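Local coordinates for protein trimethylamine-N-oxide reductase (Haemophilus influenzae, PDB 7L5I) that probably reduces S- or N-oxide substrates such as trimethylamine N-oxide at a molybdenum centre held by two molybdopterin guanine dinucleotide cofactors, at residues R697-A707 with A729-G740. Numbering follows the deposited sequence.
Sequences REPVMIHPEDA and AGAAVTENIIKG
Five backbone hydrogen bonds run between Glu-698, Val-700 and Ile-702 on one side and Gly-730, Ala-732 and Thr-734 on the other, from Gly-730 N to Glu-698 O (2.9 Å) through to Thr-734 N to Ile-702 O (2.8 Å). Val-700 and Ile-702 each bond through N and O to partner residues two apart, the signature of parallel pairing, while Glu-698 contributes its carbonyl alone; the short strand axes diverge by 37°.

Apolar contacts divide between the two faces. Val-700 and Ile-702 lie on the face of Ala-731 and Val-733, where Val-700 CG1 also reaches Ala-729 CB at 3.7 Å. Met-701 lies on the other face with Ala-732; its chain bends at the last torsion (chi3 64°), bringing CE near Asn-736 CB and Thr-734 CG2. At the end of its strand, Val-733 meets the start of the helix that follows 699-702 with both branches, CG1 against Pro-704 and CG2 against Ala-707.

The His-703 ring is fixed from several directions. Lys-739 CB sits 3.9 Å from the ring centroid, 6° off the normal, a CH-pi contact, while Pro-704 CD covers the opposite face near the rim. His-703 ND1 accepts from Glu-705 N at 3.1 Å as an N-cap bond, and a water joins His-703 NE2 to Glu-735 OE1.

At the far end, the Asp-706 carboxylate grips the second segment. Asp-706 OD2 takes Gly-740 N on its syn lone pair at 2.8 Å; OD1 makes a long, weak salt bridge to Lys-739 NZ, and a water donates to OD1 while accepting a weak bond from that NZ.

The capped helix and the 734-740 loop pack at the strands' C-terminal ends. Strand 699-702 also pairs antiparallel with 741-744, placing this parallel pair within the mixed beta-sheet of the molybdopterin dinucleotide-binding domain, with the Ile-737 side chain about 7 Å from a bound MGD.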
ATOM      1  N   ARG A 697     -13.155 -18.409  -7.260  1.00 24.25           N
ATOM      2  CA  ARG A 697     -11.815 -18.207  -6.739  1.00 22.36           C
ATOM      3  C   ARG A 697     -11.281 -16.875  -7.243  1.00 17.28           C
ATOM      4  O   ARG A 697     -11.815 -16.286  -8.185  1.00 17.76           O
ATOM      5  CB  ARG A 697     -10.793 -19.281  -7.165  1.00 23.22           C
ATOM      6  CG  ARG A 697     -11.319 -20.673  -7.358  1.00 25.67           C
ATOM      7  CD  ARG A 697     -11.478 -21.400  -6.061  1.00 25.60           C
ATOM      8  NE  ARG A 697     -12.708 -22.174  -6.093  1.00 20.82           N
ATOM      9  CZ  ARG A 697     -13.149 -22.913  -5.091  1.00 26.53           C
ATOM     10  NH1 ARG A 697     -12.448 -22.985  -3.957  1.00 19.50           N
ATOM     11  NH2 ARG A 697     -14.289 -23.569  -5.236  1.00 26.81           N
ATOM     12  N   GLU A 698     -10.206 -16.437  -6.615  1.00 18.43           N
ATOM     13  CA  GLU A 698      -9.444 -15.315  -7.132  1.00 16.80           C
ATOM     14  C   GLU A 698      -8.936 -15.647  -8.532  1.00 16.28           C
ATOM     15  O   GLU A 698      -8.438 -16.762  -8.767  1.00 17.61           O
ATOM     16  CB  GLU A 698      -8.284 -15.025  -6.187  1.00 17.61           C
ATOM     17  CG  GLU A 698      -7.505 -13.756  -6.507  1.00 18.15           C
ATOM     18  CD  GLU A 698      -8.299 -12.490  -6.190  1.00 21.58           C
ATOM     19  OE1 GLU A 698      -9.353 -12.585  -5.499  1.00 17.71           O
ATOM     20  OE2 GLU A 698      -7.883 -11.401  -6.663  1.00 18.86           O
ATOM     21  N   PRO A 699      -9.015 -14.720  -9.479  1.00 14.21           N
ATOM     22  CA  PRO A 699      -8.495 -15.000 -10.819  1.00 15.80           C
ATOM     23  C   PRO A 699      -6.983 -14.924 -10.851  1.00 17.25           C
ATOM     24  O   PRO A 699      -6.353 -14.107 -10.170  1.00 15.34           O
ATOM     25  CB  PRO A 699      -9.123 -13.889 -11.680  1.00 16.75           C
ATOM     26  CG  PRO A 699      -9.365 -12.737 -10.700  1.00 21.25           C
ATOM     27  CD  PRO A 699      -9.707 -13.420  -9.403  1.00 15.49           C
ATOM     28  N   VAL A 700      -6.389 -15.795 -11.679  1.00 15.83           N
ATOM     29  CA  VAL A 700      -4.960 -15.749 -11.980  1.00 16.71           C
ATOM     30  C   VAL A 700      -4.815 -15.583 -13.481  1.00 17.33           C
ATOM     31  O   VAL A 700      -5.441 -16.319 -14.252  1.00 16.60           O
ATOM     32  CB  VAL A 700      -4.216 -16.994 -11.470  1.00 16.07           C
ATOM     33  CG1 VAL A 700      -4.799 -18.291 -12.046  1.00 19.64           C
ATOM     34  CG2 VAL A 700      -2.748 -16.899 -11.802  1.00 15.65           C
ATOM     35  N   MET A 701      -4.053 -14.564 -13.895  1.00 15.30           N
ATOM     36  CA  MET A 701      -3.832 -14.311 -15.311  1.00 15.24           C
ATOM     37  C   MET A 701      -2.737 -15.240 -15.806  1.00 15.44           C
ATOM     38  O   MET A 701      -1.663 -15.321 -15.199  1.00 15.47           O
ATOM     39  CB  MET A 701      -3.457 -12.846 -15.551  1.00 16.34           C
ATOM     40  CG  MET A 701      -4.535 -11.870 -15.104  1.00 21.76           C
ATOM     41  SD  MET A 701      -3.899 -10.157 -15.051  1.00 26.11           S
ATOM     42  CE  MET A 701      -3.512  -9.846 -16.773  1.00 24.59           C
ATOM     43  N   ILE A 702      -3.031 -15.961 -16.890  1.00 17.45           N
ATOM     44  CA  ILE A 702      -2.132 -16.985 -17.436  1.00 15.07           C
ATOM     45  C   ILE A 702      -2.074 -16.820 -18.947  1.00 12.87           C
ATOM     46  O   ILE A 702      -3.111 -16.689 -19.602  1.00 14.40           O
ATOM     47  CB  ILE A 702      -2.591 -18.420 -17.123  1.00 19.00           C
ATOM     48  CG1 ILE A 702      -2.823 -18.618 -15.645  1.00 21.50           C
ATOM     49  CG2 ILE A 702      -1.523 -19.413 -17.594  1.00 20.27           C
ATOM     50  CD1 ILE A 702      -3.393 -19.988 -15.320  1.00 24.55           C
ATOM     51  N   HIS A 703      -0.867 -16.809 -19.491  1.00 17.59           N
ATOM     52  CA  HIS A 703      -0.678 -16.671 -20.937  1.00 16.84           C
ATOM     53  C   HIS A 703      -1.172 -17.935 -21.646  1.00 16.87           C
ATOM     54  O   HIS A 703      -0.998 -19.041 -21.128  1.00 18.11           O
ATOM     55  CB  HIS A 703       0.809 -16.447 -21.231  1.00 20.30           C
ATOM     56  CG  HIS A 703       1.089 -16.089 -22.651  1.00 21.24           C
ATOM     57  ND1 HIS A 703       1.236 -17.043 -23.640  1.00 21.67           N
ATOM     58  CD2 HIS A 703       1.221 -14.889 -23.257  1.00 21.74           C
ATOM     59  CE1 HIS A 703       1.460 -16.439 -24.797  1.00 28.30           C
ATOM     60  NE2 HIS A 703       1.452 -15.129 -24.591  1.00 27.49           N
ATOM     61  N   PRO A 704      -1.771 -17.799 -22.827  1.00 19.85           N
ATOM     62  CA  PRO A 704      -2.347 -18.984 -23.497  1.00 20.74           C
ATOM     63  C   PRO A 704      -1.361 -20.106 -23.742  1.00 22.05           C
ATOM     64  O   PRO A 704      -1.757 -21.279 -23.711  1.00 23.34           O
ATOM     65  CB  PRO A 704      -2.884 -18.421 -24.824  1.00 22.83           C
ATOM     66  CG  PRO A 704      -3.015 -16.967 -24.631  1.00 26.78           C
ATOM     67  CD  PRO A 704      -2.015 -16.553 -23.580  1.00 23.87           C
ATOM     68  N   GLU A 705      -0.089 -19.811 -23.990  1.00 21.41           N
ATOM     69  CA  GLU A 705       0.850 -20.898 -24.237  1.00 23.20           C
ATOM     70  C   GLU A 705       1.214 -21.623 -22.953  1.00 26.06           C
ATOM     71  O   GLU A 705       1.396 -22.844 -22.962  1.00 23.20           O
ATOM     72  CB  GLU A 705       2.091 -20.351 -24.945  1.00 28.23           C
ATOM     73  CG  GLU A 705       1.724 -19.746 -26.305  1.00 33.76           C
ATOM     74  CD  GLU A 705       2.918 -19.235 -27.094  1.00 41.71           C
ATOM     75  OE1 GLU A 705       4.068 -19.583 -26.749  1.00 42.77           O
ATOM     76  OE2 GLU A 705       2.698 -18.486 -28.073  1.00 51.69           O
ATOM     77  N   ASP A 706       1.293 -20.910 -21.834  1.00 18.64           N
ATOM     78  CA  ASP A 706       1.528 -21.575 -20.564  1.00 20.12           C
ATOM     79  C   ASP A 706       0.299 -22.386 -20.143  1.00 18.33           C
ATOM     80  O   ASP A 706       0.428 -23.473 -19.562  1.00 22.27           O
ATOM     81  CB  ASP A 706       1.921 -20.533 -19.500  1.00 20.23           C
ATOM     82  CG  ASP A 706       3.238 -19.783 -19.840  1.00 29.57           C
ATOM     83  OD1 ASP A 706       4.202 -20.421 -20.337  1.00 24.05           O
ATOM     84  OD2 ASP A 706       3.325 -18.546 -19.608  1.00 23.98           O
ATOM     85  N   ALA A 707      -0.892 -21.882 -20.445  1.00 18.93           N
ATOM     86  CA  ALA A 707      -2.114 -22.597 -20.117  1.00 16.87           C
ATOM     87  C   ALA A 707      -2.254 -23.851 -20.985  1.00 22.64           C
ATOM     88  O   ALA A 707      -2.572 -24.935 -20.489  1.00 21.03           O
ATOM     89  CB  ALA A 707      -3.319 -21.683 -20.310  1.00 22.44           C
ATOM     90  N   ALA A 729      -6.968 -21.048  -7.549  1.00 17.54           N
ATOM     91  CA  ALA A 729      -7.329 -19.844  -8.279  1.00 15.55           C
ATOM     92  C   ALA A 729      -8.130 -20.243  -9.505  1.00 19.08           C
ATOM     93  O   ALA A 729      -8.216 -21.417  -9.859  1.00 19.29           O
ATOM     94  CB  ALA A 729      -6.076 -19.045  -8.633  1.00 13.66           C
ATOM     95  N   GLY A 730      -8.748 -19.252 -10.136  1.00 16.96           N
ATOM     96  CA  GLY A 730      -9.522 -19.459 -11.347  1.00 19.75           C
ATOM     97  C   GLY A 730      -8.797 -18.884 -12.551  1.00 20.52           C
ATOM     98  O   GLY A 730      -8.410 -17.713 -12.550  1.00 16.96           O
ATOM     99  N   ALA A 731      -8.653 -19.703 -13.593  1.00 17.06           N
ATOM    100  CA  ALA A 731      -7.823 -19.300 -14.717  1.00 16.86           C
ATOM    101  C   ALA A 731      -8.472 -18.202 -15.539  1.00 18.36           C
ATOM    102  O   ALA A 731      -9.617 -18.323 -15.985  1.00 19.94           O
ATOM    103  CB  ALA A 731      -7.534 -20.502 -15.627  1.00 18.77           C
ATOM    104  N   ALA A 732      -7.716 -17.131 -15.768  1.00 18.87           N
ATOM    105  CA  ALA A 732      -8.063 -16.087 -16.718  1.00 19.62           C
ATOM    106  C   ALA A 732      -6.975 -16.143 -17.777  1.00 21.10           C
ATOM    107  O   ALA A 732      -5.879 -15.615 -17.568  1.00 17.77           O
ATOM    108  CB  ALA A 732      -8.133 -14.711 -16.060  1.00 23.09           C
ATOM    109  N   VAL A 733      -7.260 -16.814 -18.893  1.00 18.03           N
ATOM    110  CA  VAL A 733      -6.261 -17.063 -19.928  1.00 20.35           C
ATOM    111  C   VAL A 733      -6.248 -15.852 -20.848  1.00 19.83           C
ATOM    112  O   VAL A 733      -7.271 -15.512 -21.455  1.00 22.75           O
ATOM    113  CB  VAL A 733      -6.569 -18.350 -20.714  1.00 23.33           C
ATOM    114  CG1 VAL A 733      -5.565 -18.536 -21.854  1.00 24.81           C
ATOM    115  CG2 VAL A 733      -6.528 -19.552 -19.796  1.00 22.01           C
ATOM    116  N   THR A 734      -5.084 -15.217 -20.978  1.00 21.86           N
ATOM    117  CA  THR A 734      -5.016 -13.929 -21.635  1.00 21.30           C
ATOM    118  C   THR A 734      -3.612 -13.630 -22.145  1.00 17.79           C
ATOM    119  O   THR A 734      -2.619 -14.008 -21.527  1.00 21.24           O
ATOM    120  CB  THR A 734      -5.473 -12.824 -20.661  1.00 23.65           C
ATOM    121  OG1 THR A 734      -5.356 -11.566 -21.307  1.00 23.74           O
ATOM    122  CG2 THR A 734      -4.617 -12.828 -19.379  1.00 22.78           C
ATOM    123  N   GLU A 735      -3.546 -12.977 -23.294  1.00 19.17           N
ATOM    124  CA  GLU A 735      -2.279 -12.456 -23.775  1.00 22.03           C
ATOM    125  C   GLU A 735      -1.859 -11.200 -23.031  1.00 22.40           C
ATOM    126  O   GLU A 735      -0.793 -10.644 -23.327  1.00 25.95           O
ATOM    127  CB  GLU A 735      -2.363 -12.168 -25.270  1.00 29.52           C
ATOM    128  CG  GLU A 735      -2.580 -13.418 -26.094  1.00 40.87           C
ATOM    129  CD  GLU A 735      -1.765 -13.404 -27.371  1.00 62.87           C
ATOM    130  OE1 GLU A 735      -0.519 -13.331 -27.276  1.00 63.20           O
ATOM    131  OE2 GLU A 735      -2.369 -13.451 -28.466  1.00 66.72           O
ATOM    132  N   ASN A 736      -2.650 -10.769 -22.052  1.00 19.69           N
ATOM    133  CA  ASN A 736      -2.338  -9.566 -21.288  1.00 18.32           C
ATOM    134  C   ASN A 736      -1.359  -9.793 -20.162  1.00 19.18           C
ATOM    135  O   ASN A 736      -1.206  -8.912 -19.304  1.00 18.84           O
ATOM    136  CB  ASN A 736      -3.616  -8.974 -20.712  1.00 21.43           C
ATOM    137  CG  ASN A 736      -4.512  -8.396 -21.771  1.00 21.51           C
ATOM    138  OD1 ASN A 736      -4.065  -8.045 -22.869  1.00 25.13           O
ATOM    139  ND2 ASN A 736      -5.785  -8.309 -21.460  1.00 27.55           N
ATOM    140  N   ILE A 737      -0.700 -10.936 -20.111  1.00 19.71           N
ATOM    141  CA  ILE A 737       0.407 -11.156 -19.188  1.00 17.80           C
ATOM    142  C   ILE A 737       1.551 -11.681 -20.045  1.00 19.02           C
ATOM    143  O   ILE A 737       1.328 -12.430 -20.998  1.00 20.15           O
ATOM    144  CB  ILE A 737       0.025 -12.120 -18.054  1.00 18.57           C
ATOM    145  CG1 ILE A 737       1.088 -12.170 -16.948  1.00 18.47           C
ATOM    146  CG2 ILE A 737      -0.234 -13.531 -18.614  1.00 16.44           C
ATOM    147  CD1 ILE A 737       1.100 -10.976 -16.066  1.00 21.00           C
ATOM    148  N   ILE A 738       2.768 -11.224 -19.757  1.00 16.98           N
ATOM    149  CA  ILE A 738       3.931 -11.661 -20.530  1.00 17.13           C
ATOM    150  C   ILE A 738       4.142 -13.165 -20.364  1.00 19.68           C
ATOM    151  O   ILE A 738       3.983 -13.728 -19.274  1.00 19.05           O
ATOM    152  CB  ILE A 738       5.151 -10.836 -20.075  1.00 15.32           C
ATOM    153  CG1 ILE A 738       6.327 -11.039 -21.017  1.00 17.54           C
ATOM    154  CG2 ILE A 738       5.552 -11.180 -18.652  1.00 16.65           C
ATOM    155  CD1 ILE A 738       7.555 -10.189 -20.654  1.00 17.54           C
ATOM    156  N   LYS A 739       4.488 -13.839 -21.461  1.00 18.63           N
ATOM    157  CA  LYS A 739       4.661 -15.288 -21.390  1.00 20.18           C
ATOM    158  C   LYS A 739       5.716 -15.647 -20.353  1.00 15.81           C
ATOM    159  O   LYS A 739       6.764 -15.000 -20.259  1.00 20.32           O
ATOM    160  CB  LYS A 739       5.076 -15.850 -22.755  1.00 24.03           C
ATOM    161  CG  LYS A 739       5.121 -17.368 -22.794  1.00 24.96           C
ATOM    162  CD  LYS A 739       5.764 -17.846 -24.103  1.00 38.26           C
ATOM    163  CE  LYS A 739       5.492 -19.323 -24.369  1.00 50.59           C
ATOM    164  NZ  LYS A 739       6.020 -20.229 -23.309  1.00 60.55           N
ATOM    165  N   GLY A 740       5.424 -16.671 -19.545  1.00 16.80           N
ATOM    166  CA  GLY A 740       6.343 -17.118 -18.518  1.00 17.64           C
ATOM    167  C   GLY A 740       6.020 -16.585 -17.133  1.00 15.97           C
ATOM    168  O   GLY A 740       6.665 -16.996 -16.167  1.00 16.09           O
TER
HETATM  169  O   HOH W   1       2.102 -13.383 -26.820  1.00 46.42           O
HETATM  170  O   HOH W   2       6.782 -20.143 -20.249  1.00 32.31           O